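Local coordinates for paenibacillus xanthan lyase (Paenibacillus, PDB 6F2P), which removes the terminal, often pyruvylated, mannose from xanthan side chains by beta-elimination, as a member of polysaccharide lyase family 8, at residues Asp293-Arg305 / Thr333-Ala345. Sequence-based numbering, arbitrary orientation.
With CA (calcium ion), chain E.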
ATOM      1  N   ASP A 293     -16.097 -12.083  16.087  1.00 18.13           N
ATOM      2  CA  ASP A 293     -17.076 -13.072  15.632  1.00 20.27           C
ATOM      3  C   ASP A 293     -18.473 -12.475  15.464  1.00 20.41           C
ATOM      4  O   ASP A 293     -19.200 -12.847  14.543  1.00 18.95           O
ATOM      5  CB  ASP A 293     -17.109 -14.304  16.537  1.00 22.94           C
ATOM      6  CG  ASP A 293     -17.561 -13.986  17.953  1.00 22.75           C
ATOM      7  OD1 ASP A 293     -17.449 -12.819  18.392  1.00 22.56           O
ATOM      8  OD2 ASP A 293     -18.019 -14.928  18.632  1.00 21.00           O
ATOM      9  N   LYS A 294     -18.841 -11.539  16.336  1.00 18.48           N
ATOM     10  CA  LYS A 294     -20.127 -10.853  16.180  1.00 22.88           C
ATOM     11  C   LYS A 294     -20.069  -9.868  15.014  1.00 18.15           C
ATOM     12  O   LYS A 294     -21.056  -9.686  14.302  1.00 15.85           O
ATOM     13  CB  LYS A 294     -20.566 -10.148  17.478  1.00 18.05           C
ATOM     14  CG  LYS A 294     -21.410 -11.004  18.419  1.00 27.49           C
ATOM     15  CD  LYS A 294     -22.904 -10.917  18.086  1.00 46.60           C
ATOM     16  CE  LYS A 294     -23.763 -11.612  19.145  1.00 55.82           C
ATOM     17  NZ  LYS A 294     -25.213 -11.227  19.085  1.00 44.65           N
ATOM     18  N   ALA A 295     -18.906  -9.250  14.817  1.00 17.74           N
ATOM     19  CA  ALA A 295     -18.734  -8.244  13.768  1.00 17.20           C
ATOM     20  C   ALA A 295     -18.866  -8.860  12.391  1.00 17.38           C
ATOM     21  O   ALA A 295     -19.207  -8.180  11.427  1.00 19.84           O
ATOM     22  CB  ALA A 295     -17.382  -7.558  13.901  1.00 17.64           C
ATOM     23  N   ALA A 296     -18.584 -10.154  12.308  1.00 22.07           N
ATOM     24  CA  ALA A 296     -18.601 -10.876  11.042  1.00 18.39           C
ATOM     25  C   ALA A 296     -20.020 -11.097  10.535  1.00 18.49           C
ATOM     26  O   ALA A 296     -20.245 -11.284   9.331  1.00 18.05           O
ATOM     27  CB  ALA A 296     -17.895 -12.207  11.204  1.00 13.76           C
ATOM     28  N   VAL A 297     -20.969 -11.076  11.466  1.00 16.26           N
ATOM     29  CA  VAL A 297     -22.345 -11.455  11.168  1.00 18.53           C
ATOM     30  C   VAL A 297     -23.019 -10.578  10.110  1.00 13.42           C
ATOM     31  O   VAL A 297     -23.654 -11.095   9.194  1.00 19.57           O
ATOM     32  CB  VAL A 297     -23.205 -11.533  12.450  1.00 15.21           C
ATOM     33  CG1 VAL A 297     -24.662 -11.655  12.096  1.00  9.25           C
ATOM     34  CG2 VAL A 297     -22.768 -12.724  13.302  1.00 15.76           C
ATOM     35  N   THR A 298     -22.862  -9.265  10.224  1.00 12.26           N
ATOM     36  CA  THR A 298     -23.458  -8.334   9.267  1.00 12.20           C
ATOM     37  C   THR A 298     -22.906  -8.560   7.853  1.00 18.10           C
ATOM     38  O   THR A 298     -23.623  -8.402   6.859  1.00 16.69           O
ATOM     39  CB  THR A 298     -23.245  -6.860   9.696  1.00 10.60           C
ATOM     40  OG1 THR A 298     -23.778  -5.983   8.696  1.00 13.80           O
ATOM     41  CG2 THR A 298     -21.761  -6.555   9.872  1.00 14.47           C
ATOM     42  N   VAL A 299     -21.638  -8.953   7.769  1.00 15.21           N
ATOM     43  CA  VAL A 299     -21.013  -9.187   6.478  1.00 16.72           C
ATOM     44  C   VAL A 299     -21.538 -10.472   5.845  1.00 16.09           C
ATOM     45  O   VAL A 299     -21.879 -10.499   4.654  1.00 14.92           O
ATOM     46  CB  VAL A 299     -19.485  -9.264   6.597  1.00 16.26           C
ATOM     47  CG1 VAL A 299     -18.883  -9.568   5.250  1.00 12.34           C
ATOM     48  CG2 VAL A 299     -18.930  -7.963   7.146  1.00 10.61           C
ATOM     49  N   MET A 300     -21.593 -11.538   6.641  1.00 15.02           N
ATOM     50  CA  MET A 300     -22.166 -12.801   6.179  1.00 16.27           C
ATOM     51  C   MET A 300     -23.597 -12.583   5.702  1.00 17.77           C
ATOM     52  O   MET A 300     -24.017 -13.149   4.693  1.00 17.32           O
ATOM     53  CB  MET A 300     -22.124 -13.859   7.279  1.00 12.52           C
ATOM     54  CG  MET A 300     -20.714 -14.250   7.676  1.00 15.01           C
ATOM     55  SD  MET A 300     -20.606 -15.348   9.104  1.00 21.71           S
ATOM     56  CE  MET A 300     -21.618 -16.733   8.608  1.00 16.32           C
ATOM     57  N   ALA A 301     -24.330 -11.736   6.423  1.00 15.23           N
ATOM     58  CA  ALA A 301     -25.715 -11.430   6.080  1.00 18.32           C
ATOM     59  C   ALA A 301     -25.769 -10.673   4.772  1.00 13.85           C
ATOM     60  O   ALA A 301     -26.628 -10.926   3.932  1.00 15.03           O
ATOM     61  CB  ALA A 301     -26.386 -10.621   7.191  1.00 13.33           C
ATOM     62  N   SER A 302     -24.843  -9.741   4.603  1.00 14.35           N
ATOM     63  CA  SER A 302     -24.786  -8.942   3.390  1.00 13.56           C
ATOM     64  C   SER A 302     -24.455  -9.807   2.187  1.00 18.39           C
ATOM     65  O   SER A 302     -24.960  -9.567   1.086  1.00 22.36           O
ATOM     66  CB  SER A 302     -23.750  -7.830   3.535  1.00 15.78           C
ATOM     67  OG  SER A 302     -24.172  -6.845   4.465  1.00 18.99           O
ATOM     68  N   ILE A 303     -23.609 -10.814   2.400  1.00 15.27           N
ATOM     69  CA  ILE A 303     -23.185 -11.691   1.314  1.00 19.75           C
ATOM     70  C   ILE A 303     -24.348 -12.565   0.843  1.00 20.41           C
ATOM     71  O   ILE A 303     -24.537 -12.781  -0.363  1.00 19.41           O
ATOM     72  CB  ILE A 303     -21.957 -12.544   1.710  1.00 18.28           C
ATOM     73  CG1 ILE A 303     -20.727 -11.645   1.860  1.00 14.62           C
ATOM     74  CG2 ILE A 303     -21.679 -13.593   0.655  1.00 15.13           C
ATOM     75  CD1 ILE A 303     -19.493 -12.352   2.387  1.00 10.24           C
ATOM     76  N   ILE A 304     -25.130 -13.050   1.805  1.00 17.95           N
ATOM     77  CA  ILE A 304     -26.359 -13.781   1.516  1.00 17.87           C
ATOM     78  C   ILE A 304     -27.339 -12.915   0.718  1.00 20.11           C
ATOM     79  O   ILE A 304     -27.928 -13.371  -0.265  1.00 20.86           O
ATOM     80  CB  ILE A 304     -27.024 -14.253   2.811  1.00 16.00           C
ATOM     81  CG1 ILE A 304     -26.155 -15.321   3.477  1.00 16.89           C
ATOM     82  CG2 ILE A 304     -28.416 -14.780   2.540  1.00 15.14           C
ATOM     83  CD1 ILE A 304     -26.647 -15.739   4.837  1.00 16.28           C
ATOM     84  N   ARG A 305     -27.499 -11.664   1.132  1.00 17.03           N
ATOM     85  CA  ARG A 305     -28.350 -10.732   0.405  1.00 17.67           C
ATOM     86  C   ARG A 305     -27.821 -10.490  -0.997  1.00 23.53           C
ATOM     87  O   ARG A 305     -28.594 -10.405  -1.952  1.00 25.77           O
ATOM     88  CB  ARG A 305     -28.468  -9.401   1.149  1.00 21.05           C
ATOM     89  CG  ARG A 305     -29.316  -9.460   2.408  1.00 26.06           C
ATOM     90  CD  ARG A 305     -30.789  -9.442   2.075  1.00 27.42           C
ATOM     91  NE  ARG A 305     -31.630  -9.650   3.254  1.00 31.29           N
ATOM     92  CZ  ARG A 305     -32.516 -10.635   3.376  1.00 30.74           C
ATOM     93  NH1 ARG A 305     -32.689 -11.516   2.393  1.00 29.72           N
ATOM     94  NH2 ARG A 305     -33.231 -10.739   4.484  1.00 33.06           N
ATOM     95  N   THR A 333     -23.313 -18.490  16.396  1.00 23.11           N
ATOM     96  CA  THR A 333     -23.123 -17.047  16.460  1.00 27.51           C
ATOM     97  C   THR A 333     -24.044 -16.335  15.474  1.00 26.40           C
ATOM     98  O   THR A 333     -24.787 -15.436  15.863  1.00 23.32           O
ATOM     99  CB  THR A 333     -21.657 -16.653  16.161  1.00 25.19           C
ATOM    100  OG1 THR A 333     -20.783 -17.317  17.079  1.00 26.13           O
ATOM    101  CG2 THR A 333     -21.468 -15.150  16.287  1.00 21.27           C
ATOM    102  N   PHE A 334     -24.000 -16.753  14.208  1.00 22.22           N
ATOM    103  CA  PHE A 334     -24.845 -16.157  13.173  1.00 19.88           C
ATOM    104  C   PHE A 334     -26.347 -16.375  13.414  1.00 23.67           C
ATOM    105  O   PHE A 334     -27.111 -15.403  13.485  1.00 25.14           O
ATOM    106  CB  PHE A 334     -24.458 -16.663  11.775  1.00 19.82           C
ATOM    107  CG  PHE A 334     -25.280 -16.056  10.658  1.00 15.32           C
ATOM    108  CD1 PHE A 334     -24.916 -14.852  10.089  1.00 17.83           C
ATOM    109  CD2 PHE A 334     -26.415 -16.688  10.188  1.00 15.76           C
ATOM    110  CE1 PHE A 334     -25.670 -14.297   9.076  1.00 18.10           C
ATOM    111  CE2 PHE A 334     -27.172 -16.132   9.184  1.00 15.32           C
ATOM    112  CZ  PHE A 334     -26.799 -14.943   8.624  1.00 15.53           C
ATOM    113  N   LEU A 335     -26.765 -17.639  13.532  1.00 21.65           N
ATOM    114  CA  LEU A 335     -28.192 -17.982  13.662  1.00 23.91           C
ATOM    115  C   LEU A 335     -28.871 -17.341  14.866  1.00 23.31           C
ATOM    116  O   LEU A 335     -30.053 -16.993  14.809  1.00 28.61           O
ATOM    117  CB  LEU A 335     -28.407 -19.500  13.670  1.00 19.72           C
ATOM    118  CG  LEU A 335     -28.115 -20.155  12.316  1.00 15.62           C
ATOM    119  CD1 LEU A 335     -28.016 -21.658  12.433  1.00 18.35           C
ATOM    120  CD2 LEU A 335     -29.170 -19.774  11.290  1.00 17.70           C
ATOM    121  N   LYS A 336     -28.121 -17.160  15.945  1.00 23.43           N
ATOM    122  CA  LYS A 336     -28.682 -16.565  17.156  1.00 28.56           C
ATOM    123  C   LYS A 336     -28.715 -15.043  17.103  1.00 27.53           C
ATOM    124  O   LYS A 336     -29.242 -14.399  18.011  1.00 24.61           O
ATOM    125  CB  LYS A 336     -27.889 -17.008  18.383  1.00 31.00           C
ATOM    126  CG  LYS A 336     -28.085 -18.459  18.761  1.00 26.18           C
ATOM    127  CD  LYS A 336     -26.896 -18.963  19.550  1.00 31.02           C
ATOM    128  CE  LYS A 336     -27.247 -20.205  20.336  1.00 39.36           C
ATOM    129  NZ  LYS A 336     -28.183 -19.880  21.451  1.00 56.22           N
ATOM    130  N   ALA A 337     -28.154 -14.464  16.047  1.00 25.93           N
ATOM    131  CA  ALA A 337     -28.024 -13.008  15.985  1.00 23.91           C
ATOM    132  C   ALA A 337     -28.929 -12.337  14.952  1.00 18.89           C
ATOM    133  O   ALA A 337     -29.331 -11.202  15.137  1.00 27.66           O
ATOM    134  CB  ALA A 337     -26.573 -12.613  15.752  1.00 21.31           C
ATOM    135  N   VAL A 338     -29.252 -13.037  13.874  1.00 21.00           N
ATOM    136  CA  VAL A 338     -29.974 -12.421  12.765  1.00 21.24           C
ATOM    137  C   VAL A 338     -31.480 -12.630  12.816  1.00 22.79           C
ATOM    138  O   VAL A 338     -32.005 -13.353  13.668  1.00 22.83           O
ATOM    139  CB  VAL A 338     -29.484 -12.972  11.422  1.00 19.45           C
ATOM    140  CG1 VAL A 338     -28.001 -12.725  11.275  1.00 14.18           C
ATOM    141  CG2 VAL A 338     -29.801 -14.449  11.326  1.00 16.26           C
ATOM    142  N   SER A 339     -32.167 -11.996  11.873  1.00 21.25           N
ATOM    143  CA  SER A 339     -33.618 -12.060  11.808  1.00 16.95           C
ATOM    144  C   SER A 339     -34.065 -13.418  11.300  1.00 24.20           C
ATOM    145  O   SER A 339     -33.251 -14.211  10.802  1.00 26.52           O
ATOM    146  CB  SER A 339     -34.145 -10.981  10.874  1.00 18.74           C
ATOM    147  OG  SER A 339     -33.778 -11.269   9.533  1.00 25.72           O
ATOM    148  N   ILE A 340     -35.365 -13.679  11.415  1.00 20.13           N
ATOM    149  CA  ILE A 340     -35.918 -14.953  10.986  1.00 23.13           C
ATOM    150  C   ILE A 340     -35.655 -15.151   9.506  1.00 20.19           C
ATOM    151  O   ILE A 340     -35.225 -16.222   9.087  1.00 22.89           O
ATOM    152  CB  ILE A 340     -37.423 -15.047  11.289  1.00 23.39           C
ATOM    153  CG1 ILE A 340     -37.637 -15.117  12.802  1.00 23.67           C
ATOM    154  CG2 ILE A 340     -38.033 -16.271  10.607  1.00 17.85           C
ATOM    155  CD1 ILE A 340     -39.077 -14.962  13.234  1.00 24.45           C
ATOM    156  N   ASP A 341     -35.888 -14.099   8.731  1.00 18.64           N
ATOM    157  CA  ASP A 341     -35.656 -14.115   7.296  1.00 21.24           C
ATOM    158  C   ASP A 341     -34.282 -14.677   6.952  1.00 25.82           C
ATOM    159  O   ASP A 341     -34.149 -15.558   6.096  1.00 22.05           O
ATOM    160  CB  ASP A 341     -35.768 -12.699   6.745  1.00 23.36           C
ATOM    161  CG  ASP A 341     -36.136 -12.681   5.289  1.00 26.47           C
ATOM    162  OD1 ASP A 341     -36.832 -13.621   4.847  1.00 27.39           O
ATOM    163  OD2 ASP A 341     -35.729 -11.732   4.587  1.00 31.27           O
ATOM    164  N   LEU A 342     -33.264 -14.168   7.634  1.00 21.35           N
ATOM    165  CA  LEU A 342     -31.904 -14.631   7.406  1.00 19.17           C
ATOM    166  C   LEU A 342     -31.668 -16.031   7.953  1.00 22.08           C
ATOM    167  O   LEU A 342     -30.882 -16.785   7.385  1.00 22.12           O
ATOM    168  CB  LEU A 342     -30.897 -13.645   7.987  1.00 20.01           C
ATOM    169  CG  LEU A 342     -30.813 -12.368   7.162  1.00 19.03           C
ATOM    170  CD1 LEU A 342     -30.150 -11.259   7.946  1.00  8.99           C
ATOM    171  CD2 LEU A 342     -30.059 -12.663   5.875  1.00 17.99           C
ATOM    172  N   ILE A 343     -32.344 -16.381   9.049  1.00 20.93           N
ATOM    173  CA  ILE A 343     -32.251 -17.732   9.592  1.00 15.00           C
ATOM    174  C   ILE A 343     -32.728 -18.711   8.536  1.00 23.61           C
ATOM    175  O   ILE A 343     -32.104 -19.749   8.284  1.00 25.31           O
ATOM    176  CB  ILE A 343     -33.128 -17.898  10.826  1.00 20.65           C
ATOM    177  CG1 ILE A 343     -32.604 -17.023  11.962  1.00 24.59           C
ATOM    178  CG2 ILE A 343     -33.178 -19.357  11.245  1.00 19.89           C
ATOM    179  CD1 ILE A 343     -33.379 -17.152  13.223  1.00 18.13           C
ATOM    180  N   ILE A 344     -33.835 -18.354   7.899  1.00 23.77           N
ATOM    181  CA  ILE A 344     -34.403 -19.170   6.845  1.00 20.86           C
ATOM    182  C   ILE A 344     -33.418 -19.303   5.695  1.00 21.79           C
ATOM    183  O   ILE A 344     -33.106 -20.419   5.267  1.00 23.53           O
ATOM    184  CB  ILE A 344     -35.716 -18.573   6.352  1.00 22.57           C
ATOM    185  CG1 ILE A 344     -36.742 -18.577   7.489  1.00 16.50           C
ATOM    186  CG2 ILE A 344     -36.232 -19.353   5.162  1.00 25.91           C
ATOM    187  CD1 ILE A 344     -37.970 -17.755   7.194  1.00 16.70           C
ATOM    188  N   ALA A 345     -32.914 -18.168   5.218  1.00 22.18           N
ATOM    189  CA  ALA A 345     -31.929 -18.154   4.135  1.00 23.56           C
ATOM    190  C   ALA A 345     -30.685 -18.949   4.506  1.00 25.57           C
ATOM    191  O   ALA A 345     -30.205 -19.755   3.719  1.00 24.93           O
ATOM    192  CB  ALA A 345     -31.552 -16.736   3.766  1.00 17.59           C
TER
HETATM  193 CA    CA E1104     -19.091 -18.857  16.649  1.00 28.64          CA
HETATM  194  O   HOH W   1     -17.526 -17.873  18.693  1.00 25.77           O
HETATM  195  O   HOH W   2     -33.891  -9.463   7.392  1.00 23.26           O
HETATM  196  O   HOH W   3     -18.445 -17.430  14.861  1.00 24.22           O
HETATM  197  O   HOH W   4     -17.973 -20.639  15.490  1.00 32.69           O
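The ring of F334 fills the middle of the contact, set against one side of helix 293-305 between V297, M300, A301 and I304. V297 CG1 lies 3.8 Å from F334 CD1, and I304 CD1 reaches F334 CZ. With CG anti to the backbone N (chi1 -179°), the F334 ring is swung in against the helix, its edge facing V297 O. M300 adds an oblique Met-aromatic contact, its SD 5.5 Å from the ring centroid. V338 CG1 sits over one face of the ring near its rim and also meets V297 CG1 at 3.6 Å. Beyond the ring, L342 CD1 packs on A301 CB.

R305, bent at chi2, brings NH2 to D341 OD2 at 2.7 Å in a salt bridge. The bond is bent (N-H...O 140°) and meets OD2 from above the carboxylate plane. L342 CD2 lies over one guanidinium face, toward the rim. A water links R305 NH2 to the N-cap residue S339, NH1 donates to Q308, and F242 makes a cation-pi contact. A lysine in its place, without the flat guanidinium, would probably leave Q308 without its donor and L342 and the F242 ring with a poorer partner. At the other end T333 OG1 binds calcium at 2.3 Å with D331 and D329, which also accepts from F334 N; D293 OD2 accepts from a calcium-bound water. Helices 293-305 and 340-345 cross at 68°, axes 10.9 Å apart. An apolar centre between ion pair and calcium site thus joins the segment leading into helix 340-351 to helix 292-307 of the family's alpha-helical domain.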